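Local structure of uncharacterized protein (Bacteroides ovatus, 4IRT) at residues A[101-104]-A[105-109]; A[319-323]-A[324-328]; A[328-332]-A[333-337]. The protein is of unknown function but is a putative neuraminidase with a BNR repeat-like domain of the beta-propeller clan. All blocks are in the same frame, centred on the assembly; numbering follows the deposited sequence. Where two conformers were deposited one is given.

Following the chain from its N terminus, contact 1 (101-109) comes first and closes a small loop directly after strand 99-101, at the surface. Contacts 2 and 3 come much later in the chain; the nearest atoms of contacts 1 and 2 are about 23 Å apart, so contact 1 stands alone. Contact 2 (319-328) closes the hairpin between strands 318-322 and 325-330. Contact 3 (328-337) takes over at Y328, the residue the two share, and folds the loop that leads from strand 325-330 to strand 340-344. The three are therefore in series, with none enclosing or crossing another. Contacts 2 and 3 together shape successive turns of one four-stranded antiparallel sheet.

Contact 1 of 3, residues A[101-104]-A[105-109]; sequences RSIA and PGSLE
A type II beta turn from A104 to S107 reverses the chain here, closed by the bond from S107 N to A104 O (3.1 Å). The donor stands well above the carbonyl plane of A104 rather than on a lone pair. G106 takes the positive-phi position (71°), which suits a residue without a side chain.

The loop is drawn together again beyond the turn. I103 N donates to E109 O at 2.9 Å, and S102 CA approaches the same oxygen at 3.3 Å as a CA-H...O contact. S102 OG lies beside its own backbone N (chi1 -69°), and from there it donates to S107 O at 2.7 Å, in the carbonyl plane; the same hydroxyl is also hydrogen-bonded to I86 N of strand 86-90. S107 turns its own hydroxyl onward: OG accepts from E109 N at 3.0 Å, the signature of an ST turn. Packing is modest by comparison, with I103 CD1 lying 3.9 Å from E109 CB as the two side chains meet at a slant.

Two serines thus do different work. S102 ties the loop to strand 86-90 while gripping S107 O, and S107 fixes the chain just past the turn. Across these two segments hydrogen bonds therefore predominate over apolar packing, while L108 is buried against strands 45-52, 59-63 and 86-90.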
loop_
_atom_site.group_PDB
_atom_site.type_symbol
_atom_site.label_atom_id
_atom_site.label_comp_id
_atom_site.label_asym_id
_atom_site.label_seq_id
_atom_site.Cartn_x
_atom_site.Cartn_y
_atom_site.Cartn_z
ATOM N N ARG A 101 2.771 9.988 17.668
ATOM C CA ARG A 101 4.160 9.520 17.608
ATOM C C ARG A 101 4.509 8.877 18.927
ATOM O O ARG A 101 3.958 9.243 19.962
ATOM C CB ARG A 101 5.144 10.673 17.402
ATOM C CG ARG A 101 5.316 11.177 15.979
ATOM C CD ARG A 101 6.528 12.100 15.879
ATOM N NE ARG A 101 6.449 13.294 16.733
ATOM C CZ ARG A 101 6.131 14.532 16.334
ATOM N NH1 ARG A 101 5.818 14.808 15.074
ATOM N NH2 ARG A 101 6.121 15.517 17.220
ATOM N N SER A 102 5.440 7.921 18.883
ATOM C CA SER A 102 6.065 7.339 20.075
ATOM C C SER A 102 6.498 8.420 21.025
ATOM O O SER A 102 7.025 9.458 20.593
ATOM C CB SER A 102 7.344 6.579 19.692
ATOM O OG SER A 102 7.074 5.423 18.972
ATOM N N ILE A 103 6.364 8.170 22.328
ATOM C CA ILE A 103 6.857 9.125 23.332
ATOM C C ILE A 103 8.390 9.099 23.444
ATOM O O ILE A 103 8.979 10.020 23.970
ATOM C CB ILE A 103 6.239 8.879 24.730
ATOM C CG1 ILE A 103 6.667 7.535 25.319
ATOM C CG2 ILE A 103 4.711 8.969 24.678
ATOM C CD1 ILE A 103 6.171 7.352 26.753
ATOM N N ALA A 104 9.019 8.041 22.938
ATOM C CA ALA A 104 10.461 7.857 23.006
ATOM C C ALA A 104 10.870 6.881 21.894
ATOM O O ALA A 104 10.008 6.171 21.365
ATOM C CB ALA A 104 10.858 7.286 24.374
ATOM N N PRO A 105 12.170 6.838 21.534
ATOM C CA PRO A 105 12.602 5.920 20.495
ATOM C C PRO A 105 12.198 4.501 20.813
ATOM O O PRO A 105 12.408 4.051 21.935
ATOM C CB PRO A 105 14.118 6.059 20.508
ATOM C CG PRO A 105 14.345 7.471 20.928
ATOM C CD PRO A 105 13.247 7.768 21.921
ATOM N N GLY A 106 11.588 3.830 19.835
ATOM C CA GLY A 106 11.201 2.427 19.964
ATOM C C GLY A 106 10.041 2.121 20.897
ATOM O O GLY A 106 9.645 0.952 21.055
ATOM N N SER A 107 9.455 3.151 21.491
ATOM C CA SER A 107 8.355 2.942 22.420
ATOM C C SER A 107 7.015 2.694 21.705
ATOM O O SER A 107 6.677 3.345 20.702
ATOM C CB SER A 107 8.208 4.131 23.354
ATOM O OG SER A 107 7.081 3.968 24.198
ATOM N N LEU A 108 6.241 1.776 22.275
ATOM C CA LEU A 108 4.906 1.463 21.782
ATOM C C LEU A 108 3.873 2.419 22.356
ATOM O O LEU A 108 2.747 2.434 21.898
ATOM C CB LEU A 108 4.523 0.024 22.149
ATOM C CG LEU A 108 5.397 -1.093 21.627
ATOM C CD1 LEU A 108 4.842 -2.418 22.109
ATOM C CD2 LEU A 108 5.488 -1.082 20.101
ATOM N N GLU A 109 4.267 3.231 23.337
ATOM C CA GLU A 109 3.387 4.220 23.914
ATOM C C GLU A 109 3.393 5.480 23.062
ATOM O O GLU A 109 4.449 5.968 22.639
ATOM C CB GLU A 109 3.832 4.590 25.321
ATOM C CG GLU A 109 3.867 3.448 26.311
ATOM C CD GLU A 109 4.143 3.990 27.696
ATOM O OE1 GLU A 109 3.324 4.800 28.218
ATOM O OE2 GLU A 109 5.209 3.657 28.232
#

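Contact 2 of 3, residues A[319-323]-A[324-328]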
loop_
_atom_site.group_PDB
_atom_site.type_symbol
_atom_site.label_atom_id
_atom_site.label_comp_id
_atom_site.label_asym_id
_atom_site.label_seq_id
_atom_site.Cartn_x
_atom_site.Cartn_y
_atom_site.Cartn_z
ATOM N N ILE A 319 3.971 -6.765 -4.519
ATOM C CA ILE A 319 5.128 -7.357 -5.178
ATOM C C ILE A 319 6.420 -6.944 -4.482
ATOM O O ILE A 319 6.532 -5.842 -3.909
ATOM C CB ILE A 319 5.253 -6.929 -6.659
ATOM C CG1 ILE A 319 5.105 -5.400 -6.814
ATOM C CG2 ILE A 319 4.261 -7.661 -7.538
ATOM C CD1 ILE A 319 5.462 -4.906 -8.209
ATOM N N VAL A 320 7.409 -7.820 -4.558
ATOM C CA VAL A 320 8.798 -7.398 -4.342
ATOM C C VAL A 320 9.624 -7.912 -5.515
ATOM O O VAL A 320 9.277 -8.922 -6.138
ATOM C CB VAL A 320 9.375 -7.850 -2.989
ATOM C CG1 VAL A 320 8.611 -7.175 -1.840
ATOM C CG2 VAL A 320 9.402 -9.368 -2.851
ATOM N N VAL A 321 10.685 -7.171 -5.820
ATOM C CA VAL A 321 11.524 -7.456 -6.959
ATOM C C VAL A 321 13.003 -7.537 -6.547
ATOM O O VAL A 321 13.472 -6.780 -5.685
ATOM C CB VAL A 321 11.338 -6.392 -8.045
ATOM C CG1 VAL A 321 12.095 -6.749 -9.331
ATOM C CG2 VAL A 321 9.864 -6.207 -8.346
ATOM N N GLU A 322 13.713 -8.463 -7.189
ATOM C CA GLU A 322 15.155 -8.628 -7.018
ATOM C C GLU A 322 15.761 -8.789 -8.413
ATOM O O GLU A 322 15.731 -9.878 -8.999
ATOM C CB GLU A 322 15.425 -9.860 -6.148
ATOM C CG GLU A 322 16.840 -10.443 -6.195
ATOM C CD GLU A 322 17.901 -9.467 -5.742
ATOM O OE1 GLU A 322 18.376 -8.676 -6.577
ATOM O OE2 GLU A 322 18.272 -9.517 -4.551
ATOM N N GLY A 323 16.254 -7.704 -8.998
ATOM C CA GLY A 323 16.928 -7.778 -10.307
ATOM C C GLY A 323 16.167 -8.505 -11.410
ATOM O O GLY A 323 16.704 -9.396 -12.073
ATOM N N GLY A 324 14.910 -8.121 -11.614
ATOM C CA GLY A 324 14.076 -8.761 -12.618
ATOM C C GLY A 324 13.258 -9.941 -12.091
ATOM O O GLY A 324 12.266 -10.320 -12.697
ATOM N N GLU A 325 13.669 -10.515 -10.964
ATOM C CA GLU A 325 12.950 -11.620 -10.356
ATOM C C GLU A 325 11.800 -11.030 -9.521
ATOM O O GLU A 325 11.988 -10.092 -8.776
ATOM C CB GLU A 325 13.886 -12.453 -9.518
ATOM C CG GLU A 325 13.216 -13.574 -8.775
ATOM C CD GLU A 325 14.212 -14.465 -8.067
ATOM O OE1 GLU A 325 15.330 -14.014 -7.722
ATOM O OE2 GLU A 325 13.863 -15.619 -7.831
ATOM N N VAL A 326 10.611 -11.584 -9.684
ATOM C CA VAL A 326 9.416 -11.026 -9.073
ATOM C C VAL A 326 8.691 -12.057 -8.221
ATOM O O VAL A 326 8.443 -13.176 -8.657
ATOM C CB VAL A 326 8.441 -10.496 -10.155
ATOM C CG1 VAL A 326 7.154 -10.004 -9.515
ATOM C CG2 VAL A 326 9.085 -9.386 -10.961
ATOM N N PHE A 327 8.323 -11.627 -7.014
ATOM C CA PHE A 327 7.428 -12.355 -6.140
ATOM C C PHE A 327 6.146 -11.532 -6.005
ATOM O O PHE A 327 6.176 -10.407 -5.494
ATOM C CB PHE A 327 8.096 -12.532 -4.782
ATOM C CG PHE A 327 9.417 -13.213 -4.875
ATOM C CD1 PHE A 327 10.567 -12.491 -5.152
ATOM C CD2 PHE A 327 9.514 -14.591 -4.732
ATOM C CE1 PHE A 327 11.804 -13.113 -5.255
ATOM C CE2 PHE A 327 10.752 -15.218 -4.852
ATOM C CZ PHE A 327 11.889 -14.476 -5.128
ATOM N N TYR A 328 5.038 -12.141 -6.411
ATOM C CA TYR A 328 3.752 -11.464 -6.601
ATOM C C TYR A 328 2.716 -12.115 -5.690
ATOM O O TYR A 328 2.349 -13.283 -5.860
ATOM C CB TYR A 328 3.377 -11.613 -8.065
ATOM C CG TYR A 328 2.255 -10.742 -8.601
ATOM C CD1 TYR A 328 0.928 -11.018 -8.293
ATOM C CD2 TYR A 328 2.524 -9.686 -9.487
ATOM C CE1 TYR A 328 -0.088 -10.260 -8.796
ATOM C CE2 TYR A 328 1.503 -8.915 -9.997
ATOM C CZ TYR A 328 0.205 -9.202 -9.636
ATOM O OH TYR A 328 -0.811 -8.453 -10.188
HETATM O O HOH W 1 17.579 -12.819 -9.018
#
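G324 sits at the tip of a type I' turn running from E322 to E325, its N 3.9 Å from V321 CG1. In the conformer described, a CB on G324 would press against the carbonyl oxygen of G323, consistent with glycine here.

E325 makes the paired backbone bonds that close the turn. Its N donates to E322 O at 2.9 Å, from well above the carbonyl plane, and its O receives E322 N at 2.9 Å, this time in plane. The side chain is extended; OE1 accepts a hydrogen bond from a water at 2.9 Å, and that water also reaches E322 O weakly, while OE2 is hydrogen-bonded to H343.

V326 forms a non-hydrogen-bonded pair with V321. Their CG2 methyls lie 4.2 Å apart, the two side chains side by side and pointing the same way. The axes of the short strands run at 164°, nearly antiparallel, and with the tight turn between them they form a beta hairpin, here the first two strands of a four-stranded antiparallel sheet like the blade of a propeller. The face bearing I319, V321, V326 and Y328 packs against strands 264-271 and 278-285 of the preceding sheet.

F327 faces the other way and makes the hydrogen-bonded pair with V320. F327 N donates to V320 O at 3.0 Å, almost straight at 175°, and V320 N returns a bond to F327 O, also 3.0 Å. V320 O lies near the plane of the phenyl ring, at its edge, and V320 CG2 packs on F327 CB; the ring also meets that of H343.

Y328 swings its ring away from its own backbone N (chi1 -166°), where I319 CG2 comes in obliquely, tightly against CD2 at 3.3 Å; its hydroxyl is hydrogen-bonded to R281 O.

Contact 3 of 3, residues A[328-332]-A[333-337]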
loop_
_atom_site.group_PDB
_atom_site.type_symbol
_atom_site.label_atom_id
_atom_site.label_comp_id
_atom_site.label_asym_id
_atom_site.label_seq_id
_atom_site.Cartn_x
_atom_site.Cartn_y
_atom_site.Cartn_z
ATOM N N TYR A 328 5.038 -12.141 -6.411
ATOM C CA TYR A 328 3.752 -11.464 -6.601
ATOM C C TYR A 328 2.716 -12.115 -5.690
ATOM O O TYR A 328 2.349 -13.283 -5.860
ATOM C CB TYR A 328 3.377 -11.613 -8.065
ATOM C CG TYR A 328 2.255 -10.742 -8.601
ATOM C CD1 TYR A 328 0.928 -11.018 -8.293
ATOM C CD2 TYR A 328 2.524 -9.686 -9.487
ATOM C CE1 TYR A 328 -0.088 -10.260 -8.796
ATOM C CE2 TYR A 328 1.503 -8.915 -9.997
ATOM C CZ TYR A 328 0.205 -9.202 -9.636
ATOM O OH TYR A 328 -0.811 -8.453 -10.188
ATOM N N ILE A 329 2.257 -11.352 -4.695
ATOM C CA ILE A 329 1.409 -11.858 -3.632
ATOM C C ILE A 329 -0.059 -11.465 -3.877
ATOM O O ILE A 329 -0.361 -10.297 -4.203
ATOM C CB ILE A 329 1.867 -11.348 -2.261
ATOM C CG1 ILE A 329 3.364 -11.594 -2.047
ATOM C CG2 ILE A 329 1.068 -12.023 -1.161
ATOM C CD1 ILE A 329 3.762 -13.062 -2.062
ATOM N N PHE A 330 -0.944 -12.457 -3.812
ATOM C CA PHE A 330 -2.340 -12.269 -4.089
ATOM C C PHE A 330 -3.241 -13.223 -3.287
ATOM O O PHE A 330 -2.772 -13.952 -2.429
ATOM C CB PHE A 330 -2.592 -12.389 -5.585
ATOM C CG PHE A 330 -2.455 -13.772 -6.143
ATOM C CD1 PHE A 330 -1.203 -14.302 -6.449
ATOM C CD2 PHE A 330 -3.590 -14.528 -6.458
ATOM C CE1 PHE A 330 -1.089 -15.545 -7.050
ATOM C CE2 PHE A 330 -3.467 -15.782 -7.023
ATOM C CZ PHE A 330 -2.212 -16.303 -7.301
ATOM N N ARG A 331 -4.535 -13.133 -3.542
ATOM C CA ARG A 331 -5.519 -14.024 -2.910
ATOM C C ARG A 331 -6.659 -14.149 -3.891
ATOM O O ARG A 331 -7.162 -13.139 -4.395
ATOM C CB ARG A 331 -5.939 -13.427 -1.570
ATOM C CG ARG A 331 -7.128 -14.080 -0.853
ATOM C CD ARG A 331 -8.470 -13.558 -1.326
ATOM N NE ARG A 331 -8.637 -12.164 -0.964
ATOM C CZ ARG A 331 -9.573 -11.346 -1.435
ATOM N NH1 ARG A 331 -10.463 -11.735 -2.352
ATOM N NH2 ARG A 331 -9.626 -10.122 -0.956
ATOM N N ASP A 332 -7.120 -15.375 -4.118
ATOM C CA ASP A 332 -8.095 -15.644 -5.183
ATOM C C ASP A 332 -9.101 -16.695 -4.724
ATOM O O ASP A 332 -8.716 -17.777 -4.277
ATOM C CB ASP A 332 -7.322 -16.101 -6.436
ATOM C CG ASP A 332 -8.162 -16.107 -7.736
ATOM O OD1 ASP A 332 -9.405 -16.282 -7.717
ATOM O OD2 ASP A 332 -7.506 -15.998 -8.809
ATOM N N GLU A 333 -10.390 -16.384 -4.852
ATOM C CA GLU A 333 -11.448 -17.388 -4.627
ATOM C C GLU A 333 -11.233 -18.684 -5.410
ATOM O O GLU A 333 -11.576 -19.779 -4.923
ATOM C CB GLU A 333 -12.826 -16.846 -4.991
ATOM C CG GLU A 333 -13.453 -16.006 -3.895
ATOM C CD GLU A 333 -14.945 -15.740 -4.115
ATOM O OE1 GLU A 333 -15.565 -16.369 -5.011
ATOM O OE2 GLU A 333 -15.482 -14.881 -3.386
ATOM N N GLU A 334 -10.654 -18.578 -6.598
ATOM C CA GLU A 334 -10.315 -19.771 -7.390
ATOM C C GLU A 334 -9.342 -20.704 -6.698
ATOM O O GLU A 334 -9.246 -21.864 -7.084
ATOM C CB GLU A 334 -9.663 -19.400 -8.742
ATOM C CG GLU A 334 -10.651 -18.941 -9.783
ATOM C CD GLU A 334 -10.093 -18.953 -11.206
ATOM O OE1 GLU A 334 -8.908 -19.261 -11.436
ATOM O OE2 GLU A 334 -10.862 -18.646 -12.102
ATOM N N ARG A 335 -8.533 -20.167 -5.778
ATOM C CA ARG A 335 -7.584 -20.961 -5.008
ATOM C C ARG A 335 -8.024 -21.101 -3.554
ATOM O O ARG A 335 -7.203 -21.301 -2.673
ATOM C CB ARG A 335 -6.200 -20.324 -5.073
ATOM C CG ARG A 335 -5.674 -20.199 -6.507
ATOM C CD ARG A 335 -4.177 -19.847 -6.567
ATOM N NE ARG A 335 -3.345 -20.913 -6.039
ATOM C CZ ARG A 335 -2.862 -21.930 -6.735
ATOM N NH1 ARG A 335 -3.128 -22.061 -8.033
ATOM N NH2 ARG A 335 -2.130 -22.846 -6.131
ATOM N N GLY A 336 -9.308 -20.947 -3.283
ATOM C CA GLY A 336 -9.792 -21.070 -1.908
ATOM C C GLY A 336 -9.479 -19.892 -1.000
ATOM O O GLY A 336 -9.520 -20.028 0.219
ATOM N N SER A 337 -9.179 -18.731 -1.596
ATOM C CA SER A 337 -8.870 -17.508 -0.837
ATOM C C SER A 337 -7.720 -17.701 0.140
ATOM O O SER A 337 -7.674 -17.093 1.218
ATOM C CB SER A 337 -10.137 -16.935 -0.173
ATOM O OG SER A 337 -11.187 -16.855 -1.132
HETATM O O HOH W 2 -11.779 -14.331 -1.780
#
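D332 O is gripped by two backbone donors, R335 N at 2.8 Å and S337 N at 2.9 Å. They reach it from opposite faces of the carbonyl plane, each well out of that plane, so the oxygen is held between two parts of the following loop. The side chain adds a third bond, in which D332 OD1 accepts from E334 N at 2.8 Å. The donor meets the carboxylate from above, 47° out of its plane, and the carboxylate is placed there because CG lies anti to the D332 backbone N (chi1 -166°).

The other oxygen, D332 OD2, makes a salt bridge with R298. That positive charge probably offsets the closeness of E334, whose OE1 lies 4.4 Å from D332 OD2 as the two acidic side chains run side by side; E334 OE2 is held by T300 OG1 and Q299 N. Replacing D332 with an alanine would probably leave E334 N and R298 without their carboxylate partner and the start of the loop less firmly set.

Farther out, R331 CD packs on S337 CB at 3.9 Å. A water bonds to S337 OG (2.7 Å) and, more weakly, to R331 NH1, while R331 NE is hydrogen-bonded to W365 O. F330, whose side chain leaves the backbone on the other side from that of R331, is met obliquely by R335 CD at 4.1 Å from F330 CZ, the ring and guanidinium planes 68° apart, and R335 NE makes a salt bridge with D356.

The bond from E334 N back to the D332 carboxylate, two residues earlier, fits an Asx turn. It opens the short 3-10 segment 333-334 within the loop joining strands 325-330 and 340-344 of a four-stranded antiparallel sheet consistent with one blade of a beta-propeller.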